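Local coordinates for protein 1-deoxy-D-xylulose 5-phosphate reductoisomerase (Moraxella catarrhalis, PDB 4ZQG) that catalyses the rearrangement and reduction, by a nicotinamide cofactor, of 1-deoxy-D-xylulose 5-phosphate to 2-C-methyl-D-erythritol 4-phosphate in the MEP pathway, a step blocked by fosmidomycin, at residues M229-K232 with G233-I237; A338-T341 with A342-A346; Y66-L69 with S70-T74. One frame throughout, in Å; residues are numbered along the deposited sequence. Where two conformers were deposited one is given.

Contact 1. Residues M229-K232 with G233-I237; sequences MMNK and GLELI. With MG (magnesium ion), chain D; FOM (3-[formyl(hydroxy)amino]propylphosphonic acid), chain E.
K232 and E235 are joined by a short salt bridge, NZ of K232 lying 2.6 Å from OE1 of E235 on the syn side of the carboxylate and 17° out of its plane. The other oxygen, E235 OE2, binds the magnesium ion at 2.1 Å and also accepts a hydrogen bond from K129. NZ of K232 also donates to OP2 of fosmidomycin at 3.0 Å; the lysine chain, bent at chi2 and chi3, curls back beside the carboxylate instead of reaching away. E156 is a further salt-bridge partner of K232, and with D154 and the inhibitor oxygens O1 and O2 it completes the magnesium site. N231 serves the inhibitor at two points, its ND2 lying 2.8 Å from phosphonate OP2 and 3.1 Å from O2 of the hydroxamate; its OD1 takes a hydrogen bond from K129. The same ND2 makes a weak bond to OE2 of E235, with amide and carboxylate planes 69° apart. All three polar residues project from the first turns of helix 230-243, which presents them to the metal and inhibitor pocket of the reductoisomerase, M229 standing at its N-cap position. Backbone bonds of the i to i+4 kind continue the helix, L234 N meeting M230 O at 2.9 Å. On another flank CG of M230 packs against CG of L234 at 4.2 Å, and M230 extends onto helices 320-331 and 333-351.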
# COMPACT_ATOMS: atom_id res chain seq x y z
N MET A 229 22.64 -5.35 -10.84
CA MET A 229 21.21 -5.58 -10.93
C MET A 229 20.83 -7.05 -10.98
O MET A 229 19.66 -7.39 -11.11
CB MET A 229 20.59 -4.83 -12.09
CG MET A 229 19.07 -4.69 -11.94
SD MET A 229 18.29 -3.14 -12.48
CE MET A 229 19.39 -2.00 -11.67
N MET A 230 21.79 -7.93 -10.80
CA MET A 230 21.49 -9.31 -10.59
C MET A 230 20.63 -9.52 -9.33
O MET A 230 19.89 -10.51 -9.27
CB MET A 230 22.78 -10.10 -10.48
CG MET A 230 22.59 -11.59 -10.23
SD MET A 230 21.60 -12.33 -11.55
CE MET A 230 22.81 -12.43 -12.88
N ASN A 231 20.73 -8.63 -8.33
CA ASN A 231 19.90 -8.74 -7.12
C ASN A 231 18.39 -8.73 -7.46
O ASN A 231 17.61 -9.50 -6.89
CB ASN A 231 20.23 -7.65 -6.12
CG ASN A 231 19.43 -7.78 -4.82
OD1 ASN A 231 19.43 -8.83 -4.16
ND2 ASN A 231 18.68 -6.73 -4.49
N LYS A 232 18.01 -7.90 -8.42
CA LYS A 232 16.64 -7.86 -8.86
C LYS A 232 16.28 -9.12 -9.62
O LYS A 232 15.19 -9.66 -9.45
CB LYS A 232 16.37 -6.63 -9.70
CG LYS A 232 15.03 -5.98 -9.41
CD LYS A 232 14.71 -5.88 -7.93
CE LYS A 232 15.80 -5.12 -7.19
NZ LYS A 232 15.38 -4.86 -5.78
N GLY A 233 17.24 -9.63 -10.39
CA GLY A 233 17.10 -10.89 -11.10
C GLY A 233 16.70 -11.98 -10.17
O GLY A 233 15.79 -12.74 -10.42
N LEU A 234 17.41 -12.06 -9.07
CA LEU A 234 17.24 -13.16 -8.13
C LEU A 234 15.94 -12.95 -7.40
O LEU A 234 15.24 -13.90 -7.07
CB LEU A 234 18.40 -13.15 -7.12
CG LEU A 234 19.78 -13.48 -7.70
CD1 LEU A 234 20.80 -13.31 -6.60
CD2 LEU A 234 19.87 -14.90 -8.24
N GLU A 235 15.67 -11.68 -7.11
CA GLU A 235 14.45 -11.31 -6.44
C GLU A 235 13.24 -11.65 -7.31
O GLU A 235 12.20 -12.09 -6.81
CB GLU A 235 14.50 -9.84 -6.06
CG GLU A 235 15.33 -9.67 -4.79
CD GLU A 235 15.51 -8.26 -4.39
OE1 GLU A 235 15.00 -7.34 -5.08
OE2 GLU A 235 16.19 -8.07 -3.40
N LEU A 236 13.43 -11.50 -8.61
CA LEU A 236 12.42 -11.91 -9.58
C LEU A 236 12.11 -13.40 -9.44
O LEU A 236 10.92 -13.78 -9.35
CB LEU A 236 12.85 -11.49 -11.00
CG LEU A 236 12.13 -12.09 -12.17
CD1 LEU A 236 10.66 -11.74 -12.04
CD2 LEU A 236 12.67 -11.54 -13.47
N ILE A 237 13.13 -14.25 -9.37
CA ILE A 237 12.88 -15.65 -9.22
C ILE A 237 12.32 -15.99 -7.85
O ILE A 237 11.39 -16.80 -7.75
CB ILE A 237 14.14 -16.45 -9.52
CG1 ILE A 237 14.51 -16.28 -10.98
CG2 ILE A 237 13.93 -17.92 -9.19
CD1 ILE A 237 16.01 -16.29 -11.22
MG MG D . 15.77 -7.01 -1.59
O2 FOM E . 17.74 -6.20 -1.63
N1 FOM E . 17.67 -5.07 -0.85
C1 FOM E . 16.77 -4.93 0.04
O1 FOM E . 15.93 -5.79 0.22
C2 FOM E . 18.65 -4.04 -1.18
C3 FOM E . 18.21 -3.74 -2.61
C4 FOM E . 19.19 -2.84 -3.32
PA1 FOM E . 18.58 -2.75 -4.99
OP1 FOM E . 17.17 -2.00 -4.92
OP2 FOM E . 18.24 -4.09 -5.46
OP3 FOM E . 19.58 -2.01 -6.05

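Contact 2. Residues A338-T341 with A342-A346; sequences ALNT and ANEIA
N340 and E344, one helical turn apart on helix 333-351, are linked through their side chains: ND2 of N340 donates to OE2 of E344 at 3.1 Å. The donor comes from above the carboxylate, 48° out of its plane, and the two flat groups stand nearly upright to each other, 83° apart. With CG of N340 anti to its backbone nitrogen (chi1 177°), the amide is carried along the helix flank within range of the glutamate. The backbone beneath is tight, E344 N meeting N340 O at 2.7 Å, and CB of A342 rests 3.1 Å from O of A338. This inner part is buried: N340 lies against helix 130-146, L339 against helices 230-243 and 359-368, and OG1 of T341 is hydrogen-bonded to D395. Packing is looser toward E344 and I345, both partly exposed, where the side chain of I345 comes no nearer to T341 O than 3.7 Å, through CB and CG1, and then spreads over helix 387-409. E344 also forms a salt bridge through OE1 with R399. Between amide donors on OE2, the one from A108 N weak, and a guanidinium on OE1, the carboxylate is probably kept ionised and its rotation restricted.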
# COMPACT_ATOMS: atom_id res chain seq x y z
N ALA A 338 22.20 -22.63 -12.50
CA ALA A 338 23.25 -22.14 -13.37
C ALA A 338 23.41 -20.66 -13.09
O ALA A 338 24.50 -20.21 -12.89
CB ALA A 338 22.92 -22.39 -14.83
N LEU A 339 22.30 -19.93 -13.06
CA LEU A 339 22.35 -18.47 -12.90
C LEU A 339 22.98 -18.03 -11.59
O LEU A 339 23.91 -17.23 -11.58
CB LEU A 339 20.96 -17.84 -12.97
CG LEU A 339 20.90 -16.31 -12.78
CD1 LEU A 339 20.93 -15.59 -14.12
CD2 LEU A 339 19.69 -15.90 -11.97
N ASN A 340 22.42 -18.53 -10.50
CA ASN A 340 22.82 -18.10 -9.19
C ASN A 340 24.26 -18.46 -8.83
O ASN A 340 25.04 -17.60 -8.39
CB ASN A 340 21.92 -18.70 -8.13
CG ASN A 340 22.38 -18.31 -6.76
OD1 ASN A 340 22.56 -17.11 -6.49
ND2 ASN A 340 22.66 -19.30 -5.91
N THR A 341 24.60 -19.74 -9.04
CA THR A 341 25.95 -20.23 -8.86
C THR A 341 26.95 -19.58 -9.81
O THR A 341 27.99 -19.12 -9.36
CB THR A 341 26.04 -21.75 -9.01
OG1 THR A 341 25.15 -22.35 -8.07
CG2 THR A 341 27.43 -22.21 -8.73
N ALA A 342 26.70 -19.52 -11.10
CA ALA A 342 27.68 -18.86 -11.94
C ALA A 342 27.94 -17.50 -11.29
O ALA A 342 29.08 -17.16 -11.04
CB ALA A 342 27.19 -18.70 -13.37
N ASN A 343 26.87 -16.79 -10.91
CA ASN A 343 26.98 -15.44 -10.35
C ASN A 343 27.73 -15.44 -9.01
O ASN A 343 28.58 -14.57 -8.79
CB ASN A 343 25.56 -14.85 -10.19
CG ASN A 343 25.53 -13.50 -9.50
OD1 ASN A 343 25.84 -12.44 -10.11
ND2 ASN A 343 25.15 -13.52 -8.21
N GLU A 344 27.42 -16.38 -8.13
CA GLU A 344 28.18 -16.59 -6.86
C GLU A 344 29.68 -16.69 -7.11
O GLU A 344 30.44 -16.21 -6.28
CB GLU A 344 27.72 -17.85 -6.10
CG GLU A 344 26.55 -17.58 -5.15
CD GLU A 344 26.14 -18.77 -4.26
OE1 GLU A 344 27.00 -19.58 -3.87
OE2 GLU A 344 24.93 -18.85 -3.92
N ILE A 345 30.08 -17.29 -8.24
CA ILE A 345 31.47 -17.47 -8.62
C ILE A 345 32.03 -16.20 -9.23
O ILE A 345 33.15 -15.83 -8.94
CB ILE A 345 31.70 -18.69 -9.58
CG1 ILE A 345 31.55 -20.04 -8.86
CG2 ILE A 345 33.06 -18.62 -10.28
CD1 ILE A 345 32.43 -20.25 -7.62
N ALA A 346 31.30 -15.52 -10.09
CA ALA A 346 31.90 -14.30 -10.63
C ALA A 346 31.92 -13.16 -9.58
O ALA A 346 32.66 -12.19 -9.74
CB ALA A 346 31.23 -13.87 -11.92

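Contact 3. Residues Y66-L69 with S70-T74; sequences YAQL and SQKVT
K72 lies back over the preceding turn of helix 66-75 and ends on the side chain of Q68. Its CB starts 3.7 Å from the carbonyl oxygen of Q68, at the same distance from L69 O. CG is turned back over that turn, beside the backbone nitrogen (chi1 -73°), and approaches Q68 O to 3.5 Å, while CD stays close above the same oxygen. From there the extended chain leaves the backbone: CE touches CG of Q68 at 3.6 Å, an aliphatic contact between the stems of two polar residues, and NZ donates to Q68 OE1 at 3.0 Å. The ammonium comes well to one side of the amide carbonyl, with a C=O...donor angle of 121°. D45 adds a weak, long ion pair to NZ.

Elsewhere on the helix S70 doubles its grip on Y66. Both OG, at 2.8 Å, and the backbone N of S70 donate to Y66 O, from opposite faces of the carbonyl plane. The hydroxyl oxygen sits at the same time over the centre of the Y66 ring, 3.7 Å above its plane, so the phenol roofs the serine whose proton is spent on the backbone. The buried side is apolar: CD2 of L69 meets CG2 of V73 at 4.1 Å, L69 leaning on V44 of helix 44-54 and V73 on L48 of that helix and I82 of strand 81-84. The helix is the connection of a beta-alpha-beta crossover between parallel strands 58-61 and 81-84, the latter an outermost strand, within this chain, of the seven-stranded parallel sheet of the Rossmann-type cofactor-binding domain.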
# COMPACT_ATOMS: atom_id res chain seq x y z
N TYR A 66 35.37 -24.89 15.42
CA TYR A 66 34.56 -25.53 16.43
C TYR A 66 35.35 -25.67 17.74
O TYR A 66 34.87 -25.31 18.83
CB TYR A 66 34.00 -26.86 15.89
CG TYR A 66 33.37 -27.72 16.94
CD1 TYR A 66 34.09 -28.75 17.54
CD2 TYR A 66 32.09 -27.48 17.39
CE1 TYR A 66 33.54 -29.53 18.53
CE2 TYR A 66 31.51 -28.27 18.37
CZ TYR A 66 32.26 -29.28 18.94
OH TYR A 66 31.74 -30.09 19.92
N ALA A 67 36.58 -26.17 17.61
CA ALA A 67 37.45 -26.39 18.77
C ALA A 67 37.72 -25.08 19.48
O ALA A 67 37.50 -24.97 20.67
CB ALA A 67 38.75 -27.07 18.36
N GLN A 68 38.18 -24.09 18.73
CA GLN A 68 38.50 -22.78 19.31
C GLN A 68 37.29 -22.19 20.05
O GLN A 68 37.41 -21.65 21.13
CB GLN A 68 38.98 -21.84 18.22
CG GLN A 68 39.11 -20.37 18.62
CD GLN A 68 39.12 -19.46 17.39
OE1 GLN A 68 38.89 -18.26 17.49
NE2 GLN A 68 39.33 -20.05 16.21
N LEU A 69 36.12 -22.33 19.47
CA LEU A 69 34.96 -21.69 20.04
C LEU A 69 34.51 -22.44 21.26
O LEU A 69 34.04 -21.81 22.19
CB LEU A 69 33.84 -21.60 18.98
CG LEU A 69 32.69 -20.58 19.00
CD1 LEU A 69 31.34 -21.27 19.15
CD2 LEU A 69 32.80 -19.47 20.04
N SER A 70 34.65 -23.77 21.24
CA SER A 70 34.29 -24.60 22.39
C SER A 70 35.13 -24.28 23.61
O SER A 70 34.60 -24.23 24.72
CB SER A 70 34.41 -26.10 22.09
OG SER A 70 33.55 -26.48 21.01
N GLN A 71 36.42 -24.04 23.41
CA GLN A 71 37.29 -23.64 24.51
C GLN A 71 36.79 -22.34 25.12
O GLN A 71 36.66 -22.23 26.34
CB GLN A 71 38.73 -23.44 24.05
CG GLN A 71 39.67 -23.29 25.22
CD GLN A 71 39.51 -24.46 26.19
OE1 GLN A 71 39.79 -25.62 25.84
NE2 GLN A 71 39.04 -24.16 27.39
N LYS A 72 36.51 -21.37 24.26
CA LYS A 72 36.14 -20.04 24.68
C LYS A 72 34.81 -19.97 25.38
O LYS A 72 34.59 -19.13 26.26
CB LYS A 72 36.19 -19.10 23.48
CG LYS A 72 37.62 -18.78 23.05
CD LYS A 72 37.64 -17.89 21.82
CE LYS A 72 39.05 -17.84 21.21
NZ LYS A 72 39.19 -16.87 20.09
N VAL A 73 33.91 -20.86 25.00
CA VAL A 73 32.61 -20.94 25.63
C VAL A 73 32.72 -21.60 27.02
O VAL A 73 32.06 -21.16 27.95
CB VAL A 73 31.62 -21.67 24.73
CG1 VAL A 73 30.39 -22.12 25.49
CG2 VAL A 73 31.22 -20.76 23.59
N THR A 74 33.53 -22.66 27.15
CA THR A 74 33.72 -23.25 28.48
C THR A 74 34.48 -22.25 29.37
O THR A 74 34.05 -22.04 30.49
CB THR A 74 34.36 -24.68 28.48
OG1 THR A 74 35.55 -24.70 27.69
CG2 THR A 74 33.38 -25.74 27.89

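In the fold
Contacts 1 and 2 belong to neighbouring helices, 230-243 and 333-351, with centres about 12 Å apart, and they touch directly. M230 and L234 of contact 1 meet L339 of contact 2, I237 CD1 packing 3.8 Å from L339 CD2. D225 also ties them, bonded to the backbone of N231 and to the side chain of N343. Contact 1 holds the metal and fosmidomycin, whereas contact 2 lies behind it, the side chain of N343 being about 12 Å from the inhibitor and that of E344 about 8 Å from NAD. Contact 3 stands apart in the nucleotide-binding domain: its nearest atoms are about 29 Å from contact 1 and about 22 Å from contact 2, and the side chain of L69 is about 11 Å from NAD.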